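Long-range contact in hypothetical protein (Parabacteroides merdae, PDB 4OO3), which is a putative oxidoreductase whose Rossmann-fold domain probably binds a nicotinamide adenine dinucleotide cofactor: residues Ser36-Val41 / Ala68-Val73. Sequence-based numbering, arbitrary orientation.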
# COMPACT_ATOMS: atom_id res chain seq x y z
N SER A 36 -24.14 6.97 0.01
CA SER A 36 -25.43 6.62 0.58
C SER A 36 -25.22 5.85 1.87
O SER A 36 -24.31 5.02 1.96
CB SER A 36 -26.24 5.78 -0.41
OG SER A 36 -27.13 4.91 0.25
N LYS A 37 -26.06 6.12 2.87
CA LYS A 37 -25.96 5.45 4.16
C LYS A 37 -26.25 3.95 4.09
O LYS A 37 -25.79 3.20 4.94
CB LYS A 37 -26.87 6.10 5.19
CG LYS A 37 -26.21 7.21 5.98
CD LYS A 37 -25.88 8.43 5.14
CE LYS A 37 -25.21 9.48 6.01
NZ LYS A 37 -25.13 10.80 5.35
N ASP A 38 -27.01 3.53 3.07
CA ASP A 38 -27.34 2.12 2.87
C ASP A 38 -26.19 1.44 2.18
O ASP A 38 -25.81 1.81 1.07
CB ASP A 38 -28.62 1.96 2.03
CG ASP A 38 -29.87 2.44 2.74
OD1 ASP A 38 -29.93 2.44 3.99
OD2 ASP A 38 -30.84 2.82 2.05
N VAL A 39 -25.63 0.43 2.84
CA VAL A 39 -24.48 -0.29 2.33
C VAL A 39 -24.81 -1.77 2.22
O VAL A 39 -25.34 -2.37 3.16
CB VAL A 39 -23.25 -0.05 3.23
CG1 VAL A 39 -22.06 -0.90 2.79
CG2 VAL A 39 -22.88 1.43 3.24
N TYR A 40 -24.47 -2.37 1.09
CA TYR A 40 -24.82 -3.75 0.81
C TYR A 40 -23.62 -4.66 1.01
O TYR A 40 -22.61 -4.54 0.32
CB TYR A 40 -25.39 -3.85 -0.61
CG TYR A 40 -26.63 -2.99 -0.75
CD1 TYR A 40 -27.87 -3.47 -0.36
CD2 TYR A 40 -26.56 -1.68 -1.23
CE1 TYR A 40 -29.01 -2.69 -0.45
CE2 TYR A 40 -27.70 -0.89 -1.33
CZ TYR A 40 -28.92 -1.41 -0.94
OH TYR A 40 -30.07 -0.65 -1.02
N VAL A 41 -23.73 -5.56 1.99
CA VAL A 41 -22.67 -6.52 2.31
C VAL A 41 -23.05 -7.93 1.82
O VAL A 41 -24.15 -8.41 2.08
CB VAL A 41 -22.42 -6.58 3.84
CG1 VAL A 41 -21.42 -7.68 4.20
CG2 VAL A 41 -21.96 -5.22 4.36
N ALA A 68 -23.64 6.88 10.40
CA ALA A 68 -25.00 6.36 10.43
C ALA A 68 -25.20 5.33 9.31
O ALA A 68 -26.18 5.40 8.56
CB ALA A 68 -26.00 7.50 10.30
N TRP A 69 -24.29 4.36 9.21
CA TRP A 69 -24.36 3.35 8.15
C TRP A 69 -25.45 2.34 8.43
O TRP A 69 -25.59 1.87 9.56
CB TRP A 69 -23.04 2.61 7.99
CG TRP A 69 -21.89 3.50 7.73
CD1 TRP A 69 -20.85 3.75 8.57
CD2 TRP A 69 -21.67 4.30 6.56
NE1 TRP A 69 -19.98 4.63 7.99
CE2 TRP A 69 -20.46 4.99 6.76
CE3 TRP A 69 -22.36 4.48 5.36
CZ2 TRP A 69 -19.92 5.86 5.80
CZ3 TRP A 69 -21.84 5.34 4.42
CH2 TRP A 69 -20.62 6.02 4.64
N ASN A 70 -26.22 2.01 7.39
CA ASN A 70 -27.20 0.95 7.44
C ASN A 70 -26.69 -0.25 6.65
O ASN A 70 -26.73 -0.27 5.42
CB ASN A 70 -28.52 1.43 6.86
CG ASN A 70 -29.58 0.35 6.86
OD1 ASN A 70 -29.59 -0.54 7.71
ND2 ASN A 70 -30.48 0.42 5.89
N GLU A 71 -26.18 -1.25 7.37
CA GLU A 71 -25.58 -2.41 6.74
C GLU A 71 -26.65 -3.44 6.41
O GLU A 71 -27.18 -4.11 7.29
CB GLU A 71 -24.50 -3.00 7.65
CG GLU A 71 -23.39 -2.02 8.01
CD GLU A 71 -22.44 -1.76 6.86
OE1 GLU A 71 -21.84 -2.73 6.35
OE2 GLU A 71 -22.26 -0.58 6.49
N ILE A 72 -26.99 -3.54 5.12
CA ILE A 72 -27.93 -4.54 4.64
C ILE A 72 -27.13 -5.77 4.26
O ILE A 72 -26.50 -5.80 3.21
CB ILE A 72 -28.72 -4.02 3.43
CG1 ILE A 72 -29.45 -2.72 3.80
CG2 ILE A 72 -29.72 -5.07 2.97
CD1 ILE A 72 -29.84 -1.87 2.62
N VAL A 73 -27.17 -6.78 5.11
CA VAL A 73 -26.23 -7.89 5.05
C VAL A 73 -26.84 -9.14 4.43
O VAL A 73 -27.98 -9.49 4.70
CB VAL A 73 -25.73 -8.26 6.46
CG1 VAL A 73 -24.76 -9.44 6.42
CG2 VAL A 73 -25.09 -7.04 7.13
O HOH W 1 -26.63 -7.30 0.92
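Asp38 and Asn70 lie side by side on neighbouring parallel strands, the first and last elements of a right-handed beta-alpha-beta crossover in the Rossmann fold, with helix 47-61 between them in sequence. Strand 70-75 is the outermost strand of the parallel sheet on this side. The pairing rests on four backbone bonds: Ile72 gives its N-H to Val39 O and returns its own carbonyl to Val41 N, while Asn70 N and O engage Lys37 O and Val39 N. The segment axes diverge by 29°, a twist consistent with such a sheet.

On the face carrying Asp38, Asn70, Tyr40 and Ile72, Asn70 ND2 donates to Asp38 OD1 at 2.8 Å. The acceptor lies almost in the amide plane, yet the donor comes from above the carboxylate, the two planes being turned 71° apart. With CG1 anti to the carbonyl carbon, Ile72 extends this branch alongside Tyr40, and CD1 approaches ring atom CE1 at 3.3 Å, obliquely to the ring.

Across the sheet, Glu71 runs beside Val39 and folds back at chi2 (-74°). This bend puts its OE2 3.4 Å from Val39 CB, while OE1 meets Val41 CG2; the Glu71 side chain also touches His52 and Ile56 of helix 47-61. Trp69 packs against that helix at Ile56 and gives its indole NE1 to Gln28 O, a bond that helps fix the ring's rotation. Val39 CG2 reaches CE3 of this indole obliquely at 3.8 Å, whereas Ser36 O lies in the ring plane at its edge, 3.5 Å from CZ3. Toward the other end of the pairing, one water donates to both Val41 O and Ile72 O, at 3.0 and 2.7 Å.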